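Extracellular solute-binding protein family 1 (Arthrobacter chlorophenolicus, PDB 4R2F) probably binds sugars outside the cell as the solute-binding component of an uptake transporter, and holds the disaccharide laminaribiose in this structure. Local coordinates at residues T196-G201 with A253-T258; I204-M209 with A399-T404; L214-G219 with N234-E239; D228-R233 with A420-L425; F240-V245 with Q405-G410. All blocks are in the same frame, centred on the assembly; numbering follows the deposited sequence.

Contact 1 of 5, residues T196-G201 with A253-T258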
# COMPACT_ATOMS: atom_id res chain seq x y z
N THR A 196 4.98 -11.54 -8.29
CA THR A 196 5.32 -10.63 -7.21
C THR A 196 6.75 -10.11 -7.45
O THR A 196 7.35 -10.41 -8.47
CB THR A 196 5.14 -11.29 -5.83
OG1 THR A 196 5.12 -10.27 -4.83
CG2 THR A 196 6.25 -12.27 -5.54
N GLY A 197 7.27 -9.32 -6.53
CA GLY A 197 8.60 -8.82 -6.65
C GLY A 197 9.06 -8.16 -5.38
O GLY A 197 8.27 -7.51 -4.71
N SER A 198 10.35 -8.30 -5.09
CA SER A 198 10.98 -7.67 -3.91
C SER A 198 12.28 -6.98 -4.21
O SER A 198 13.10 -6.74 -3.31
CB SER A 198 11.16 -8.70 -2.79
OG SER A 198 12.09 -9.70 -3.15
N GLY A 199 12.46 -6.59 -5.47
CA GLY A 199 13.66 -5.86 -5.86
C GLY A 199 13.68 -4.48 -5.27
O GLY A 199 12.74 -4.09 -4.58
N ALA A 200 14.75 -3.73 -5.55
CA ALA A 200 14.92 -2.38 -5.01
C ALA A 200 13.72 -1.51 -5.38
O ALA A 200 13.29 -1.50 -6.53
CB ALA A 200 16.20 -1.74 -5.52
N GLY A 201 13.19 -0.80 -4.41
CA GLY A 201 12.02 0.05 -4.64
C GLY A 201 10.67 -0.67 -4.67
O GLY A 201 9.64 -0.04 -4.75
N ALA A 253 13.13 -15.73 -9.94
CA ALA A 253 13.78 -14.41 -9.88
C ALA A 253 12.90 -13.32 -9.27
O ALA A 253 13.31 -12.18 -9.24
CB ALA A 253 14.23 -13.97 -11.25
N ALA A 254 11.70 -13.66 -8.80
CA ALA A 254 10.79 -12.62 -8.21
C ALA A 254 11.47 -11.75 -7.14
O ALA A 254 11.18 -10.57 -7.01
CB ALA A 254 9.54 -13.27 -7.63
N VAL A 255 12.35 -12.35 -6.36
CA VAL A 255 13.07 -11.64 -5.30
C VAL A 255 13.81 -10.40 -5.81
O VAL A 255 14.00 -9.42 -5.08
CB VAL A 255 14.06 -12.61 -4.57
CG1 VAL A 255 15.08 -13.17 -5.52
CG2 VAL A 255 14.78 -11.91 -3.43
N SER A 256 14.23 -10.45 -7.08
CA SER A 256 15.04 -9.41 -7.68
C SER A 256 14.25 -8.33 -8.40
O SER A 256 14.83 -7.33 -8.84
CB SER A 256 16.02 -10.04 -8.69
OG SER A 256 15.34 -10.48 -9.88
N TYR A 257 12.94 -8.52 -8.55
CA TYR A 257 12.20 -7.72 -9.50
C TYR A 257 11.77 -6.38 -8.96
O TYR A 257 11.14 -6.27 -7.92
CB TYR A 257 10.97 -8.45 -9.99
CG TYR A 257 11.18 -9.61 -10.93
CD1 TYR A 257 12.30 -9.71 -11.78
CD2 TYR A 257 10.21 -10.58 -11.01
CE1 TYR A 257 12.42 -10.79 -12.65
CE2 TYR A 257 10.33 -11.66 -11.86
CZ TYR A 257 11.42 -11.76 -12.68
OH TYR A 257 11.48 -12.86 -13.50
N THR A 258 12.10 -5.35 -9.71
CA THR A 258 11.73 -3.99 -9.41
C THR A 258 10.27 -3.80 -9.83
O THR A 258 9.64 -4.68 -10.45
CB THR A 258 12.56 -2.98 -10.24
OG1 THR A 258 12.36 -3.29 -11.62
CG2 THR A 258 14.07 -3.00 -9.91
O HOH W 1 16.79 -5.78 -7.49

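Contact 2 of 5, residues I204-M209 with A399-T404. With BGC (beta-D-glucopyranose), chain B.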
# COMPACT_ATOMS: atom_id res chain seq x y z
N ILE A 204 5.91 -4.72 -2.92
CA ILE A 204 4.77 -5.61 -3.12
C ILE A 204 5.01 -6.99 -2.47
O ILE A 204 4.09 -7.58 -1.89
CB ILE A 204 4.45 -5.72 -4.61
CG1 ILE A 204 3.93 -4.37 -5.13
CG2 ILE A 204 3.48 -6.86 -4.91
CD1 ILE A 204 2.60 -3.90 -4.53
N GLY A 205 6.24 -7.48 -2.56
CA GLY A 205 6.62 -8.72 -1.89
C GLY A 205 6.38 -8.66 -0.40
O GLY A 205 5.84 -9.61 0.18
N ASN A 206 6.81 -7.56 0.21
CA ASN A 206 6.55 -7.30 1.64
C ASN A 206 5.07 -7.44 1.91
O ASN A 206 4.65 -8.05 2.90
CB ASN A 206 6.96 -5.88 2.02
CG ASN A 206 8.46 -5.67 2.08
OD1 ASN A 206 8.91 -4.56 2.33
ND2 ASN A 206 9.23 -6.74 1.93
N HIS A 207 4.26 -6.88 1.02
CA HIS A 207 2.84 -6.79 1.27
C HIS A 207 2.18 -8.14 1.13
O HIS A 207 1.23 -8.45 1.84
CB HIS A 207 2.20 -5.78 0.34
CG HIS A 207 2.72 -4.39 0.50
ND1 HIS A 207 2.42 -3.37 -0.37
CD2 HIS A 207 3.52 -3.85 1.46
CE1 HIS A 207 3.01 -2.26 0.03
NE2 HIS A 207 3.68 -2.52 1.14
N LEU A 208 2.70 -8.93 0.19
CA LEU A 208 2.28 -10.28 -0.00
C LEU A 208 2.50 -11.10 1.27
O LEU A 208 1.65 -11.88 1.64
CB LEU A 208 3.04 -10.92 -1.17
CG LEU A 208 2.63 -12.33 -1.54
CD1 LEU A 208 1.13 -12.46 -1.83
CD2 LEU A 208 3.45 -12.81 -2.73
N MET A 209 3.65 -10.92 1.93
CA MET A 209 3.97 -11.73 3.13
C MET A 209 2.84 -11.53 4.15
O MET A 209 2.19 -12.49 4.61
CB MET A 209 5.33 -11.35 3.74
CG MET A 209 6.59 -11.62 2.89
SD MET A 209 6.88 -13.32 2.36
CE MET A 209 6.21 -13.29 0.71
N ALA A 399 13.70 -5.54 8.80
CA ALA A 399 13.23 -6.89 9.13
C ALA A 399 12.21 -7.47 8.14
O ALA A 399 12.28 -8.65 7.81
CB ALA A 399 12.67 -6.94 10.54
N LEU A 400 11.23 -6.66 7.74
CA LEU A 400 10.22 -7.14 6.82
C LEU A 400 10.86 -7.36 5.44
O LEU A 400 10.58 -8.37 4.80
CB LEU A 400 9.05 -6.13 6.72
CG LEU A 400 7.88 -6.51 5.80
CD1 LEU A 400 7.41 -7.93 6.04
CD2 LEU A 400 6.72 -5.52 5.99
N ASN A 401 11.72 -6.44 5.01
CA ASN A 401 12.39 -6.58 3.70
C ASN A 401 13.11 -7.90 3.60
O ASN A 401 12.92 -8.66 2.64
CB ASN A 401 13.36 -5.43 3.44
CG ASN A 401 12.65 -4.11 3.13
OD1 ASN A 401 13.02 -3.07 3.63
ND2 ASN A 401 11.64 -4.17 2.29
N GLN A 402 13.91 -8.18 4.62
CA GLN A 402 14.80 -9.37 4.67
C GLN A 402 14.00 -10.65 4.81
O GLN A 402 14.27 -11.66 4.15
CB GLN A 402 15.87 -9.17 5.78
CG GLN A 402 16.75 -7.96 5.45
CD GLN A 402 17.83 -7.60 6.47
OE1 GLN A 402 18.75 -6.81 6.17
NE2 GLN A 402 17.74 -8.15 7.66
N PHE A 403 12.95 -10.61 5.62
CA PHE A 403 12.02 -11.73 5.71
C PHE A 403 11.47 -12.09 4.34
O PHE A 403 11.47 -13.26 3.93
CB PHE A 403 10.90 -11.36 6.68
CG PHE A 403 9.80 -12.34 6.76
CD1 PHE A 403 10.01 -13.63 7.24
CD2 PHE A 403 8.52 -11.99 6.37
CE1 PHE A 403 8.97 -14.53 7.32
CE2 PHE A 403 7.48 -12.88 6.47
CZ PHE A 403 7.71 -14.16 6.94
N THR A 404 11.02 -11.08 3.61
CA THR A 404 10.45 -11.30 2.29
C THR A 404 11.47 -11.96 1.35
O THR A 404 11.13 -12.87 0.61
CB THR A 404 9.94 -9.98 1.66
OG1 THR A 404 9.03 -9.33 2.55
CG2 THR A 404 9.25 -10.25 0.33
C2 BGC B . 1.69 1.77 0.62
C3 BGC B . 2.17 2.57 1.83
C4 BGC B . 3.36 1.88 2.47
C5 BGC B . 4.45 1.64 1.44
C6 BGC B . 5.62 0.82 2.01
C1 BGC B . 2.87 1.70 -0.33
O2 BGC B . 0.57 2.39 0.00
O3 BGC B . 1.11 2.72 2.78
O4 BGC B . 3.91 2.71 3.49
O5 BGC B . 3.91 0.95 0.30
O6 BGC B . 5.21 -0.50 2.42
O HOH W 2 11.67 -6.80 0.37

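Contact 3 of 5, residues L214-G219 with N234-E239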
# COMPACT_ATOMS: atom_id res chain seq x y z
N LEU A 214 -2.63 -12.54 6.89
CA LEU A 214 -4.00 -12.07 7.17
C LEU A 214 -5.06 -12.97 6.56
O LEU A 214 -6.06 -13.29 7.20
CB LEU A 214 -4.18 -10.64 6.66
CG LEU A 214 -3.28 -9.59 7.30
CD1 LEU A 214 -3.65 -8.23 6.74
CD2 LEU A 214 -3.38 -9.58 8.81
N ASN A 215 -4.80 -13.43 5.34
CA ASN A 215 -5.69 -14.33 4.64
C ASN A 215 -5.87 -15.66 5.38
O ASN A 215 -6.88 -16.31 5.21
CB ASN A 215 -5.15 -14.54 3.23
CG ASN A 215 -6.17 -15.08 2.26
OD1 ASN A 215 -7.25 -15.56 2.62
ND2 ASN A 215 -5.82 -15.02 0.99
N ASN A 216 -4.92 -16.05 6.21
CA ASN A 216 -5.09 -17.27 6.99
C ASN A 216 -5.49 -17.03 8.45
O ASN A 216 -5.26 -17.89 9.30
CB ASN A 216 -3.77 -18.05 6.97
CG ASN A 216 -3.95 -19.52 7.33
OD1 ASN A 216 -4.97 -20.14 7.02
ND2 ASN A 216 -2.91 -20.10 7.93
N GLY A 217 -6.08 -15.87 8.73
CA GLY A 217 -6.50 -15.55 10.09
C GLY A 217 -5.34 -15.19 11.01
O GLY A 217 -5.51 -15.13 12.20
N GLY A 218 -4.16 -14.93 10.44
CA GLY A 218 -2.98 -14.57 11.23
C GLY A 218 -2.76 -13.09 11.28
O GLY A 218 -3.71 -12.32 11.28
N GLY A 219 -1.49 -12.70 11.33
CA GLY A 219 -1.10 -11.31 11.45
C GLY A 219 0.10 -11.13 12.32
O GLY A 219 0.48 -12.03 13.07
N ASN A 234 0.37 -17.93 10.94
CA ASN A 234 1.48 -17.33 10.24
C ASN A 234 2.42 -18.38 9.70
O ASN A 234 2.89 -18.25 8.58
CB ASN A 234 2.23 -16.35 11.13
CG ASN A 234 1.40 -15.12 11.49
OD1 ASN A 234 0.37 -14.84 10.86
ND2 ASN A 234 1.88 -14.36 12.47
N VAL A 235 2.68 -19.43 10.46
CA VAL A 235 3.62 -20.47 9.99
C VAL A 235 3.06 -21.14 8.76
O VAL A 235 3.78 -21.34 7.77
CB VAL A 235 3.91 -21.54 11.08
CG1 VAL A 235 4.74 -22.69 10.51
CG2 VAL A 235 4.63 -20.90 12.25
N GLU A 236 1.80 -21.50 8.83
CA GLU A 236 1.13 -22.08 7.66
C GLU A 236 1.19 -21.20 6.42
O GLU A 236 1.31 -21.72 5.30
CB GLU A 236 -0.33 -22.30 7.94
CG GLU A 236 -0.77 -23.73 8.07
CD GLU A 236 -2.27 -23.80 8.05
OE1 GLU A 236 -2.80 -24.51 7.17
OE2 GLU A 236 -2.90 -23.11 8.87
N ALA A 237 1.00 -19.90 6.61
CA ALA A 237 0.99 -18.94 5.53
C ALA A 237 2.36 -18.92 4.86
O ALA A 237 2.45 -18.98 3.63
CB ALA A 237 0.61 -17.56 6.03
N VAL A 238 3.41 -18.92 5.67
CA VAL A 238 4.76 -18.91 5.16
C VAL A 238 5.12 -20.24 4.50
O VAL A 238 5.80 -20.23 3.48
CB VAL A 238 5.78 -18.54 6.25
CG1 VAL A 238 7.21 -18.66 5.72
CG2 VAL A 238 5.55 -17.11 6.70
N GLU A 239 4.66 -21.35 5.07
CA GLU A 239 4.84 -22.66 4.44
C GLU A 239 4.19 -22.71 3.06
O GLU A 239 4.71 -23.34 2.15
CB GLU A 239 4.27 -23.80 5.31
CG GLU A 239 5.12 -24.12 6.54
CD GLU A 239 4.51 -25.18 7.46
OE1 GLU A 239 3.29 -25.46 7.40
OE2 GLU A 239 5.27 -25.75 8.27

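Contact 4 of 5, residues D228-R233 with A420-L425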
# COMPACT_ATOMS: atom_id res chain seq x y z
N ASP A 228 2.91 -11.21 17.78
CA ASP A 228 2.53 -12.62 17.75
C ASP A 228 3.01 -13.27 16.43
O ASP A 228 2.25 -13.97 15.75
CB ASP A 228 1.01 -12.74 17.90
CG ASP A 228 0.55 -14.17 18.13
OD1 ASP A 228 1.34 -15.00 18.64
OD2 ASP A 228 -0.62 -14.48 17.78
N VAL A 229 4.28 -13.07 16.11
CA VAL A 229 4.82 -13.45 14.79
C VAL A 229 4.83 -14.96 14.55
O VAL A 229 4.51 -15.43 13.45
CB VAL A 229 6.22 -12.86 14.62
CG1 VAL A 229 6.83 -13.31 13.28
CG2 VAL A 229 6.12 -11.35 14.68
N LEU A 230 5.14 -15.73 15.58
CA LEU A 230 5.24 -17.17 15.45
C LEU A 230 3.92 -17.90 15.63
O LEU A 230 3.89 -19.11 15.78
CB LEU A 230 6.30 -17.71 16.42
CG LEU A 230 7.71 -17.54 15.84
CD1 LEU A 230 8.76 -17.33 16.93
CD2 LEU A 230 7.99 -18.78 14.99
N ASN A 231 2.81 -17.17 15.61
CA ASN A 231 1.49 -17.81 15.58
C ASN A 231 1.40 -18.89 14.48
O ASN A 231 1.90 -18.71 13.36
CB ASN A 231 0.41 -16.70 15.45
CG ASN A 231 -0.80 -17.14 14.69
OD1 ASN A 231 -0.79 -17.15 13.47
ND2 ASN A 231 -1.86 -17.50 15.41
N ASP A 232 0.78 -20.02 14.79
CA ASP A 232 0.62 -21.12 13.82
C ASP A 232 -0.06 -20.78 12.50
O ASP A 232 0.14 -21.50 11.52
CB ASP A 232 -0.21 -22.26 14.41
CG ASP A 232 0.50 -23.02 15.54
OD1 ASP A 232 1.43 -22.51 16.22
OD2 ASP A 232 0.08 -24.16 15.77
N ARG A 233 -0.92 -19.78 12.46
CA ARG A 233 -1.53 -19.39 11.19
C ARG A 233 -0.51 -18.67 10.31
O ARG A 233 -0.53 -18.80 9.09
CB ARG A 233 -2.74 -18.48 11.38
CG ARG A 233 -3.91 -19.13 12.10
CD ARG A 233 -4.44 -20.29 11.32
NE ARG A 233 -5.69 -20.82 11.86
CZ ARG A 233 -6.91 -20.40 11.56
NH1 ARG A 233 -7.12 -19.38 10.74
NH2 ARG A 233 -7.94 -21.02 12.11
N ALA A 420 13.53 -15.21 12.82
CA ALA A 420 14.44 -14.11 12.47
C ALA A 420 13.64 -12.79 12.33
O ALA A 420 14.11 -11.72 12.72
CB ALA A 420 15.19 -14.41 11.17
N PHE A 421 12.44 -12.89 11.78
CA PHE A 421 11.55 -11.73 11.61
C PHE A 421 11.17 -11.17 13.00
O PHE A 421 11.38 -9.98 13.28
CB PHE A 421 10.32 -12.18 10.78
CG PHE A 421 9.37 -11.06 10.41
CD1 PHE A 421 9.82 -9.77 10.20
CD2 PHE A 421 8.03 -11.33 10.27
CE1 PHE A 421 8.95 -8.76 9.87
CE2 PHE A 421 7.15 -10.33 9.94
CZ PHE A 421 7.62 -9.04 9.74
N ASP A 422 10.66 -12.05 13.86
CA ASP A 422 10.31 -11.72 15.25
C ASP A 422 11.44 -11.00 15.96
O ASP A 422 11.28 -9.92 16.52
CB ASP A 422 9.99 -13.01 15.99
CG ASP A 422 9.33 -12.79 17.33
OD1 ASP A 422 8.34 -12.03 17.43
OD2 ASP A 422 9.78 -13.40 18.30
N THR A 423 12.61 -11.60 15.90
CA THR A 423 13.77 -11.06 16.53
C THR A 423 14.15 -9.70 15.98
O THR A 423 14.51 -8.81 16.75
CB THR A 423 14.94 -12.07 16.40
OG1 THR A 423 14.57 -13.25 17.12
CG2 THR A 423 16.23 -11.50 16.95
N GLY A 424 14.07 -9.52 14.66
CA GLY A 424 14.43 -8.20 14.08
C GLY A 424 13.46 -7.09 14.50
O GLY A 424 13.84 -5.95 14.77
N LEU A 425 12.18 -7.45 14.56
CA LEU A 425 11.15 -6.52 14.99
C LEU A 425 11.33 -6.14 16.46
O LEU A 425 11.15 -4.99 16.79
CB LEU A 425 9.76 -7.14 14.78
CG LEU A 425 9.30 -7.26 13.32
CD1 LEU A 425 7.99 -8.05 13.25
CD2 LEU A 425 9.14 -5.88 12.68
O HOH W 3 5.99 -12.56 18.34

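Contact 5 of 5, residues F240-V245 with Q405-G410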
# COMPACT_ATOMS: atom_id res chain seq x y z
N PHE A 240 3.05 -22.06 2.89
CA PHE A 240 2.38 -22.07 1.61
C PHE A 240 3.17 -21.27 0.56
O PHE A 240 3.35 -21.73 -0.56
CB PHE A 240 0.96 -21.57 1.74
CG PHE A 240 0.22 -21.57 0.46
CD1 PHE A 240 -0.11 -22.76 -0.18
CD2 PHE A 240 -0.13 -20.37 -0.15
CE1 PHE A 240 -0.78 -22.77 -1.38
CE2 PHE A 240 -0.82 -20.37 -1.35
CZ PHE A 240 -1.13 -21.56 -1.98
N LEU A 241 3.66 -20.11 0.96
CA LEU A 241 4.50 -19.30 0.09
C LEU A 241 5.76 -20.07 -0.32
O LEU A 241 6.12 -20.09 -1.49
CB LEU A 241 4.85 -17.99 0.78
CG LEU A 241 3.65 -17.03 0.85
CD1 LEU A 241 3.80 -15.96 1.91
CD2 LEU A 241 3.39 -16.41 -0.51
N LEU A 242 6.42 -20.71 0.64
CA LEU A 242 7.58 -21.55 0.32
C LEU A 242 7.26 -22.67 -0.67
O LEU A 242 8.08 -22.99 -1.53
CB LEU A 242 8.16 -22.15 1.58
CG LEU A 242 8.83 -21.15 2.51
CD1 LEU A 242 9.09 -21.81 3.88
CD2 LEU A 242 10.11 -20.64 1.88
N GLU A 243 6.05 -23.22 -0.58
CA GLU A 243 5.61 -24.22 -1.51
C GLU A 243 5.37 -23.60 -2.89
O GLU A 243 5.67 -24.22 -3.89
CB GLU A 243 4.33 -24.86 -1.00
CG GLU A 243 4.06 -26.23 -1.57
CD GLU A 243 2.77 -26.82 -1.02
OE1 GLU A 243 2.37 -27.91 -1.48
OE2 GLU A 243 2.14 -26.20 -0.14
N LEU A 244 4.79 -22.41 -2.96
CA LEU A 244 4.69 -21.72 -4.24
C LEU A 244 6.08 -21.47 -4.87
O LEU A 244 6.26 -21.64 -6.08
CB LEU A 244 3.94 -20.41 -4.11
CG LEU A 244 2.47 -20.48 -3.72
CD1 LEU A 244 1.92 -19.07 -3.74
CD2 LEU A 244 1.69 -21.38 -4.64
N VAL A 245 7.05 -21.11 -4.02
CA VAL A 245 8.44 -20.90 -4.46
C VAL A 245 9.11 -22.19 -4.96
O VAL A 245 9.72 -22.19 -6.04
CB VAL A 245 9.32 -20.24 -3.37
CG1 VAL A 245 10.79 -20.19 -3.81
CG2 VAL A 245 8.84 -18.81 -3.07
N GLN A 405 12.69 -11.46 1.35
CA GLN A 405 13.67 -11.95 0.40
C GLN A 405 14.06 -13.37 0.73
O GLN A 405 14.26 -14.21 -0.16
CB GLN A 405 14.85 -10.99 0.34
CG GLN A 405 14.45 -9.66 -0.30
CD GLN A 405 15.59 -8.71 -0.58
OE1 GLN A 405 16.60 -8.70 0.12
NE2 GLN A 405 15.44 -7.89 -1.61
N THR A 406 14.11 -13.66 2.02
CA THR A 406 14.34 -15.02 2.50
C THR A 406 13.27 -16.00 2.04
O THR A 406 13.57 -17.11 1.57
CB THR A 406 14.46 -15.01 4.04
OG1 THR A 406 15.72 -14.41 4.40
CG2 THR A 406 14.37 -16.39 4.64
N VAL A 407 12.01 -15.61 2.17
CA VAL A 407 10.93 -16.50 1.77
C VAL A 407 10.92 -16.69 0.24
O VAL A 407 10.75 -17.81 -0.26
CB VAL A 407 9.57 -15.98 2.26
CG1 VAL A 407 8.43 -16.80 1.70
CG2 VAL A 407 9.52 -15.98 3.79
N LEU A 408 11.10 -15.59 -0.48
CA LEU A 408 10.98 -15.62 -1.93
C LEU A 408 12.15 -16.37 -2.61
O LEU A 408 12.06 -16.72 -3.78
CB LEU A 408 10.83 -14.20 -2.49
CG LEU A 408 9.49 -13.48 -2.29
CD1 LEU A 408 9.48 -12.15 -3.01
CD2 LEU A 408 8.29 -14.33 -2.71
N THR A 409 13.23 -16.62 -1.86
CA THR A 409 14.33 -17.51 -2.31
C THR A 409 14.36 -18.89 -1.67
O THR A 409 15.28 -19.68 -1.94
CB THR A 409 15.70 -16.87 -2.08
OG1 THR A 409 15.82 -16.45 -0.71
CG2 THR A 409 15.91 -15.69 -3.00
N GLY A 410 13.37 -19.20 -0.82
CA GLY A 410 13.33 -20.44 -0.05
C GLY A 410 14.62 -20.75 0.71
O GLY A 410 15.08 -21.90 0.78

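Contact 1 of 5, residues T196-G201 with A253-T258
S198 and G199 lie against V255-Y257, where two loops of the solute-binding protein fold meet: 196-201 leads into helix 204-215, and 253-258, with a short 3-10 turn, leads into helix 259-267. Three direct hydrogen bonds join them. S198 N donates a hydrogen bond to A254 O, 3.1 Å away, while Y257 N of the turn reaches that same oxygen from the opposite face of its plane, so the carbonyl is gripped twice. G199 N meets Y257 O at 2.8 Å from above the carbonyl plane, well off a lone pair. With chi1 at 65° the S198 hydroxyl sits between its own N and carbonyl carbon, from where OG donates to V255 O at 2.7 Å and brushes V255 CG2. Without the hydroxyl, as with an alanine here, V255 O is likely to lose this donor and the turn to shift against the loop.

Carbon contacts are close because glycines line the seam. G197 CA approaches A254 O to 3.1 Å as a CA-H...O contact, and a CB on G199 would clash with S256 O and Y257 C. One water links S256 O, to which it donates, weakly with A200 N. G201, further along the loop, touches the bound glucose. The Y257 ring has A253 O above its centre on one face, its hydroxyl bonds D251, and T196 O lies in the ring plane at the edge, 3.8 Å from CD2.

Contact 2 of 5, residues I204-M209 with A399-T404
N206 reaches across to T404 and N401 where helix 204-215 crosses helix 398-408 almost perpendicularly, the local axes 9.0 Å apart at 84°. The polar part centres on its amide. N206 ND2 donates to T404 OG1 at 2.7 Å, with a bent N-H...O angle of 132° and the hydroxyl tilted out of the amide plane. T404 OG1 in turn donates to L400 O, one turn back, so the hydroxyl relays between the two helices. N206 OD1 comes within 2.8 Å of N401 ND2, but the angle is too poor for a hydrogen bond; a water instead ties N401 O and ND2 together, with a weak link to N206 ND2.

Apolar contacts flank this cluster. L400 CG packs on N206 CB, and T404 CG2 presses on the backbone of G205 at 3.4 Å from its C, a spot where a side chain would be tight. A bend at chi2 (-57°) of M209 brings SD back beside F403, 4.9 Å from the ring centroid and oblique to it, a Met-aromatic contact; M209 CB lies 3.8 Å from F403 CE2.

On another side of the same helix, H207 NE2 donates nearly straight to the glucose O6 at 2.8 Å, while R156 engages its ND1. A crossed helix pair thus backs the sugar pocket of this solute-binding protein.

Contact 3 of 5, residues L214-G219 with N234-E239
With chi1 at -67°, N234 carries its CG beside its own backbone N, and the amide end swings across to the backbone of G219; N216, whose CG lies anti to its N, sends its amide to E236. The first pairing is a double one. N234 OD1 accepts from G219 N at 2.9 Å, in the carbonyl plane and on a lone pair, while N234 ND2 donates to G219 O at 2.8 Å, with that oxygen in the amide plane but the donor standing above the plane of the G219 carbonyl. One side-chain amide therefore serves both the N-H and the C=O of a single residue, and ND2 has a further partner in V229 O.

The second pairing is a single bond. N216 ND2 points at E236 OE2 over 3.2 Å with an N-H...O angle of 173°, yet it comes from above the carboxylate, whose plane is turned 69° from the amide. H301 is the second partner of that oxygen.

The chain can follow this path because helix 204-215 ends in a Schellman motif with G217 at positive phi. G218 lies with its CA 3.4 Å from N234 OD1, and a CB there would collide with that oxygen. Bonded through both OD1 and ND2, the N234 amide is probably fixed in its rotation, and the shared E236 oxygen is likely to keep its negative charge between N216 and H301.

Contact 4 of 5, residues D228-R233 with A420-L425
V229 presses into the side of helix 414-428 from a type I beta turn, D228 to N231, that precedes helix 232-246, so the contact joins a helix-entry turn to a C-terminal helix of the solute-binding protein fold. Starting at the branch point, V229 CB sits 3.6 Å from D422 OD1 and lies near D422 CB as well. Its CG1, anti to the backbone N at chi1 177°, is thereby directed to F421 and meets ring atom CD2 at 3.8 Å, the two side chains crossing at about a right angle. CG2, set beside the backbone N, turns the other way along the helix: it lies 3.6 Å from D422 OD1 and 4.1 Å from L425 CD1. One small branched side chain thus touches three residues of the helix, F421, D422 and L425, with L425 CD1 itself resting over a face of the F421 ring, toward its rim. Trimming the side chain to an alanine is likely to open a gap beside F421 and L425 and leave the ring less firmly held on this side.

L230 adds a looser, marginal touch, its CD1 lying 4.3 Å from D422 OD2. N231 caps the start of helix 232-246 with its OD1, through a weak bond from R233 N.

No direct hydrogen bond crosses between the segments, and D422 has its charge met by K426 at OD2. Its other oxygen is linked through water: a single molecule accepts from V229 N at 2.9 Å and donates to D422 OD1 at 2.6 Å.

Contact 5 of 5, residues F240-V245 with Q405-G410
A Schellman motif closes helix 398-408, and helix 232-246 packs against that closing turn. G410, at positive phi, is the residue where the helical path is left, and its N bonds back to V407 O. V245, L242 and L241 supply the facing surface, and no hydrogen bond crosses between the segments.

V245 and V407 carry much of the contact. V245 CG2 lies 3.5 Å from V407 O and V245 CG1 3.7 Å from L408 O, so the two methyls cover successive carbonyl oxygens at the helix end. Chi1 of 173° puts CG1 anti to the backbone N, on the side of L408 O and G410 N, leaving CG2 toward V407. L242 uses one branch: CD2 reaches 3.6 Å from V407 O and 3.8 Å from G410 CA, and V407 O is thus flanked by methyls of both L242 and V245 while it accepts from G410 N. V407 answers with its own methyl, CG1, which sits 3.9 Å from L241 CB and 4.2 Å from L242 CD2.

Within the helix end, T409 OG1 donates to Q405 O at 2.8 Å, a side-chain bond back into the last turn.

Around this seam, M209 and M212 of helix 204-215 pack on L241, M209 also on V407, and A414 of helix 414-428 touches L242. S198, in the loop before helix 204-215, meets L408, and V255 meets T409.

How the contacts relate
Contacts 1, 2 and 5 form one cluster around helix 398-408. Contact 1 joins contact 2 through G197 O and G205 N, 3.0 Å apart, and contact 5 through S198 O and Q405 NE2, 3.1 Å apart. M209 SD of contact 2 lies 3.8 Å from V407 CB of contact 5. Contacts 3 and 4 meet at the start of helix 232-246, where R233 NH1 reaches N216 O at 2.8 Å, and contact 4 joins contact 2 by the stacked rings of F421 and F403. The laminaribiose pocket is touched by contacts 1 and 2, through G201, I204 and H207; the F421 side chain of contact 4 and that of L408 in contact 5 each stand about 12 Å from a glucose.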